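PDB 6SKY: Serine/threonine-protein kinase Tel1 from Chaetomium thermophilum, which probably phosphorylates serine or threonine followed by glutamine in its substrates, as an ATP-dependent kinase of the ATM subfamily that signals DNA damage. Local coordinates for residues G1428-V1442 and I1454-L1466. Numbering follows the deposited sequence.
Sequences GYPLEMLLHSLRVFV and ITQYLIKRGDEYL
Leu1458 enters as a knob between Leu1431, Leu1434, Leu1435 and Leu1438 of helix 1429-1441. Its CB lies 3.8 Å from Leu1435 CD2, while CD1 turns to Leu1434 and Leu1438. The side chains of Leu1438 and Ile1454 cross at about a right angle, Leu1438 CD1 3.6 Å from Ile1454 CG2. At the other end, with CG anti to the backbone N (chi1 178°), Leu1431 extends toward the second segment, where CD1 rests by Leu1458 CB and CD2 meets Tyr1465 CD2 at 3.6 Å. Beyond the leucines, Tyr1465 OH donates to Glu1432 OE2 at 2.6 Å, on the anti side of the carboxylate and 34° out of its plane. Gly1428 CA covers a ring face in a CH-pi contact, 4.1 Å from the Tyr1465 centroid. An alanine in place of Tyr1465 would probably leave Glu1432 OE2 without this donor and strip the aromatic cover from Leu1431 CD2. Further out, Phe1472 and Tyr1476 of helix 1470-1487 pack on Leu1435, and Thr1455 OG1 bonds to Ala1451 O. Segments 1429-1441 and 1454-1461 run roughly antiparallel (153°), their axes 10.3 Å apart at closest, as a helical hairpin of the alpha solenoid, far from the nucleotide site. Apolar leucine packing thus probably holds the hairpin, while the tyrosine-carboxylate bond fixes the ring's hydroxyl end at its margin.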
# COMPACT_ATOMS: atom_id res chain seq x y z
N GLY A 1428 14.76 -73.51 -25.72
CA GLY A 1428 14.86 -72.18 -26.28
C GLY A 1428 13.53 -71.45 -26.33
O GLY A 1428 12.83 -71.38 -25.33
N TYR A 1429 13.20 -70.89 -27.48
CA TYR A 1429 11.90 -70.25 -27.65
C TYR A 1429 10.76 -71.26 -27.85
O TYR A 1429 9.64 -70.97 -27.42
CB TYR A 1429 11.92 -69.26 -28.81
CG TYR A 1429 10.57 -68.65 -29.09
CD1 TYR A 1429 10.00 -67.74 -28.23
CD2 TYR A 1429 9.85 -69.02 -30.22
CE1 TYR A 1429 8.76 -67.20 -28.47
CE2 TYR A 1429 8.61 -68.48 -30.47
CZ TYR A 1429 8.07 -67.58 -29.60
OH TYR A 1429 6.83 -67.05 -29.85
N PRO A 1430 10.97 -72.41 -28.51
CA PRO A 1430 9.86 -73.38 -28.59
C PRO A 1430 9.34 -73.80 -27.23
O PRO A 1430 8.13 -74.01 -27.08
CB PRO A 1430 10.50 -74.55 -29.34
CG PRO A 1430 11.51 -73.93 -30.18
CD PRO A 1430 12.09 -72.81 -29.38
N LEU A 1431 10.22 -73.94 -26.24
CA LEU A 1431 9.78 -74.25 -24.89
C LEU A 1431 8.82 -73.19 -24.36
O LEU A 1431 7.74 -73.51 -23.86
CB LEU A 1431 11.00 -74.37 -23.98
CG LEU A 1431 10.74 -74.66 -22.50
CD1 LEU A 1431 10.00 -75.96 -22.36
CD2 LEU A 1431 12.05 -74.70 -21.75
N GLU A 1432 9.22 -71.92 -24.47
CA GLU A 1432 8.39 -70.83 -23.98
C GLU A 1432 7.06 -70.78 -24.71
O GLU A 1432 6.01 -70.60 -24.09
CB GLU A 1432 9.13 -69.51 -24.16
CG GLU A 1432 10.50 -69.48 -23.54
CD GLU A 1432 11.26 -68.22 -23.89
OE1 GLU A 1432 10.73 -67.39 -24.65
OE2 GLU A 1432 12.40 -68.06 -23.41
N MET A 1433 7.09 -70.94 -26.03
CA MET A 1433 5.85 -70.92 -26.81
C MET A 1433 4.92 -72.04 -26.39
O MET A 1433 3.72 -71.82 -26.20
CB MET A 1433 6.17 -71.02 -28.30
CG MET A 1433 4.95 -71.26 -29.14
SD MET A 1433 5.18 -72.52 -30.39
CE MET A 1433 3.50 -72.73 -30.94
N LEU A 1434 5.46 -73.25 -26.23
CA LEU A 1434 4.62 -74.39 -25.88
C LEU A 1434 4.01 -74.23 -24.50
O LEU A 1434 2.82 -74.48 -24.30
CB LEU A 1434 5.44 -75.68 -25.96
CG LEU A 1434 5.65 -76.23 -27.37
CD1 LEU A 1434 6.62 -77.39 -27.35
CD2 LEU A 1434 4.32 -76.66 -27.95
N LEU A 1435 4.82 -73.82 -23.52
CA LEU A 1435 4.29 -73.60 -22.18
C LEU A 1435 3.18 -72.55 -22.20
O LEU A 1435 2.07 -72.78 -21.71
CB LEU A 1435 5.41 -73.18 -21.24
CG LEU A 1435 6.47 -74.23 -20.91
CD1 LEU A 1435 7.56 -73.65 -20.05
CD2 LEU A 1435 5.83 -75.40 -20.22
N HIS A 1436 3.48 -71.38 -22.78
CA HIS A 1436 2.53 -70.29 -22.80
C HIS A 1436 1.27 -70.62 -23.59
O HIS A 1436 0.23 -70.01 -23.36
CB HIS A 1436 3.21 -69.04 -23.36
CG HIS A 1436 2.33 -67.83 -23.41
ND1 HIS A 1436 1.57 -67.51 -24.51
CD2 HIS A 1436 2.12 -66.85 -22.50
CE1 HIS A 1436 0.91 -66.39 -24.27
NE2 HIS A 1436 1.22 -65.97 -23.06
N SER A 1437 1.34 -71.57 -24.52
CA SER A 1437 0.15 -71.95 -25.28
C SER A 1437 -0.67 -73.02 -24.58
O SER A 1437 -1.90 -72.99 -24.66
CB SER A 1437 0.56 -72.43 -26.67
OG SER A 1437 1.40 -71.48 -27.30
N LEU A 1438 -0.03 -73.97 -23.91
CA LEU A 1438 -0.76 -74.98 -23.17
C LEU A 1438 -1.41 -74.42 -21.91
O LEU A 1438 -2.35 -75.03 -21.39
CB LEU A 1438 0.16 -76.14 -22.79
CG LEU A 1438 0.72 -76.94 -23.95
CD1 LEU A 1438 1.83 -77.84 -23.47
CD2 LEU A 1438 -0.39 -77.73 -24.61
N ARG A 1439 -0.90 -73.29 -21.41
CA ARG A 1439 -1.50 -72.64 -20.26
C ARG A 1439 -2.98 -72.34 -20.47
O ARG A 1439 -3.70 -72.11 -19.50
CB ARG A 1439 -0.75 -71.36 -19.95
CG ARG A 1439 -0.93 -70.84 -18.54
CD ARG A 1439 -0.07 -69.61 -18.32
NE ARG A 1439 -0.22 -68.68 -19.43
CZ ARG A 1439 -1.19 -67.78 -19.52
NH1 ARG A 1439 -2.10 -67.68 -18.56
NH2 ARG A 1439 -1.26 -66.97 -20.57
N VAL A 1440 -3.46 -72.36 -21.72
CA VAL A 1440 -4.87 -72.14 -21.98
C VAL A 1440 -5.67 -73.40 -21.70
O VAL A 1440 -6.74 -73.35 -21.08
CB VAL A 1440 -5.08 -71.66 -23.43
CG1 VAL A 1440 -6.55 -71.68 -23.78
CG2 VAL A 1440 -4.49 -70.28 -23.62
N PHE A 1441 -5.18 -74.55 -22.17
CA PHE A 1441 -5.89 -75.80 -21.96
C PHE A 1441 -5.77 -76.30 -20.53
O PHE A 1441 -6.62 -77.08 -20.09
CB PHE A 1441 -5.37 -76.87 -22.92
CG PHE A 1441 -5.38 -76.44 -24.35
CD1 PHE A 1441 -6.57 -76.27 -25.03
CD2 PHE A 1441 -4.20 -76.20 -25.02
CE1 PHE A 1441 -6.59 -75.87 -26.34
CE2 PHE A 1441 -4.21 -75.81 -26.34
CZ PHE A 1441 -5.40 -75.64 -27.00
N VAL A 1442 -4.74 -75.87 -19.81
CA VAL A 1442 -4.55 -76.34 -18.44
C VAL A 1442 -5.76 -76.03 -17.56
O VAL A 1442 -6.07 -76.78 -16.63
CB VAL A 1442 -3.25 -75.74 -17.87
CG1 VAL A 1442 -3.20 -75.86 -16.36
CG2 VAL A 1442 -2.05 -76.43 -18.48
N ILE A 1454 1.75 -82.75 -20.32
CA ILE A 1454 2.75 -82.14 -21.20
C ILE A 1454 3.49 -81.03 -20.47
O ILE A 1454 4.70 -80.85 -20.64
CB ILE A 1454 2.11 -81.64 -22.50
CG1 ILE A 1454 1.29 -82.74 -23.17
CG2 ILE A 1454 3.18 -81.20 -23.46
CD1 ILE A 1454 0.56 -82.27 -24.39
N THR A 1455 2.78 -80.26 -19.64
CA THR A 1455 3.40 -79.17 -18.91
C THR A 1455 4.39 -79.69 -17.88
O THR A 1455 5.49 -79.15 -17.74
CB THR A 1455 2.33 -78.32 -18.23
OG1 THR A 1455 1.31 -77.99 -19.18
CG2 THR A 1455 2.93 -77.05 -17.70
N GLN A 1456 4.00 -80.72 -17.13
CA GLN A 1456 4.93 -81.35 -16.20
C GLN A 1456 6.18 -81.82 -16.93
O GLN A 1456 7.30 -81.56 -16.49
CB GLN A 1456 4.27 -82.54 -15.51
CG GLN A 1456 3.20 -82.20 -14.51
CD GLN A 1456 3.08 -83.25 -13.43
OE1 GLN A 1456 4.07 -83.86 -13.03
NE2 GLN A 1456 1.86 -83.48 -12.96
N TYR A 1457 6.00 -82.50 -18.07
CA TYR A 1457 7.15 -83.02 -18.79
C TYR A 1457 8.06 -81.90 -19.25
O TYR A 1457 9.29 -82.00 -19.12
CB TYR A 1457 6.70 -83.86 -19.98
CG TYR A 1457 7.85 -84.32 -20.84
CD1 TYR A 1457 8.62 -85.41 -20.46
CD2 TYR A 1457 8.18 -83.67 -22.01
CE1 TYR A 1457 9.68 -85.83 -21.23
CE2 TYR A 1457 9.24 -84.08 -22.78
CZ TYR A 1457 9.99 -85.16 -22.39
OH TYR A 1457 11.04 -85.57 -23.17
N LEU A 1458 7.49 -80.83 -19.80
CA LEU A 1458 8.30 -79.74 -20.33
C LEU A 1458 9.05 -79.02 -19.22
O LEU A 1458 10.25 -78.75 -19.35
CB LEU A 1458 7.42 -78.77 -21.11
CG LEU A 1458 6.90 -79.31 -22.44
CD1 LEU A 1458 5.85 -78.38 -23.01
CD2 LEU A 1458 8.04 -79.49 -23.41
N ILE A 1459 8.37 -78.70 -18.12
CA ILE A 1459 9.05 -78.02 -17.02
C ILE A 1459 10.14 -78.90 -16.45
O ILE A 1459 11.22 -78.42 -16.07
CB ILE A 1459 8.05 -77.58 -15.94
CG1 ILE A 1459 6.96 -76.70 -16.53
CG2 ILE A 1459 8.76 -76.83 -14.84
CD1 ILE A 1459 5.93 -76.28 -15.53
N LYS A 1460 9.89 -80.21 -16.38
CA LYS A 1460 10.88 -81.12 -15.81
C LYS A 1460 12.09 -81.27 -16.71
O LYS A 1460 13.23 -81.28 -16.23
CB LYS A 1460 10.23 -82.47 -15.55
CG LYS A 1460 10.79 -83.23 -14.37
CD LYS A 1460 9.87 -84.37 -13.98
CE LYS A 1460 10.27 -84.98 -12.66
NZ LYS A 1460 9.35 -86.07 -12.24
N ARG A 1461 11.88 -81.36 -18.02
CA ARG A 1461 12.98 -81.60 -18.95
C ARG A 1461 13.76 -80.33 -19.28
O ARG A 1461 14.97 -80.41 -19.50
CB ARG A 1461 12.45 -82.23 -20.24
CG ARG A 1461 12.42 -83.75 -20.23
CD ARG A 1461 13.82 -84.34 -20.21
NE ARG A 1461 13.90 -85.58 -20.98
CZ ARG A 1461 13.94 -86.80 -20.44
NH1 ARG A 1461 14.01 -87.86 -21.23
NH2 ARG A 1461 13.91 -86.95 -19.13
N GLY A 1462 13.10 -79.17 -19.32
CA GLY A 1462 13.79 -77.95 -19.68
C GLY A 1462 14.35 -77.20 -18.49
O GLY A 1462 14.50 -75.98 -18.53
N ASP A 1463 14.66 -77.94 -17.42
CA ASP A 1463 15.23 -77.32 -16.23
C ASP A 1463 16.53 -76.60 -16.54
O ASP A 1463 16.79 -75.52 -16.01
CB ASP A 1463 15.45 -78.37 -15.15
CG ASP A 1463 14.26 -78.51 -14.23
OD1 ASP A 1463 13.31 -77.72 -14.39
OD2 ASP A 1463 14.28 -79.41 -13.36
N GLU A 1464 17.36 -77.19 -17.40
CA GLU A 1464 18.65 -76.57 -17.70
C GLU A 1464 18.49 -75.23 -18.39
O GLU A 1464 19.35 -74.36 -18.27
CB GLU A 1464 19.49 -77.51 -18.56
CG GLU A 1464 19.95 -78.76 -17.83
CD GLU A 1464 20.82 -79.66 -18.69
OE1 GLU A 1464 20.87 -79.43 -19.92
OE2 GLU A 1464 21.45 -80.58 -18.14
N TYR A 1465 17.38 -75.04 -19.11
CA TYR A 1465 17.13 -73.76 -19.76
C TYR A 1465 16.44 -72.78 -18.82
O TYR A 1465 16.86 -71.62 -18.73
CB TYR A 1465 16.29 -73.96 -21.02
CG TYR A 1465 15.88 -72.67 -21.67
CD1 TYR A 1465 16.77 -71.93 -22.42
CD2 TYR A 1465 14.59 -72.17 -21.51
CE1 TYR A 1465 16.40 -70.74 -23.00
CE2 TYR A 1465 14.21 -70.99 -22.09
CZ TYR A 1465 15.12 -70.28 -22.83
OH TYR A 1465 14.75 -69.09 -23.42
N LEU A 1466 15.40 -73.23 -18.12
CA LEU A 1466 14.63 -72.34 -17.25
C LEU A 1466 15.49 -71.65 -16.21
O LEU A 1466 15.06 -70.64 -15.64
CB LEU A 1466 13.52 -73.13 -16.57
CG LEU A 1466 12.42 -73.60 -17.51
CD1 LEU A 1466 11.34 -74.31 -16.74
CD2 LEU A 1466 11.86 -72.42 -18.26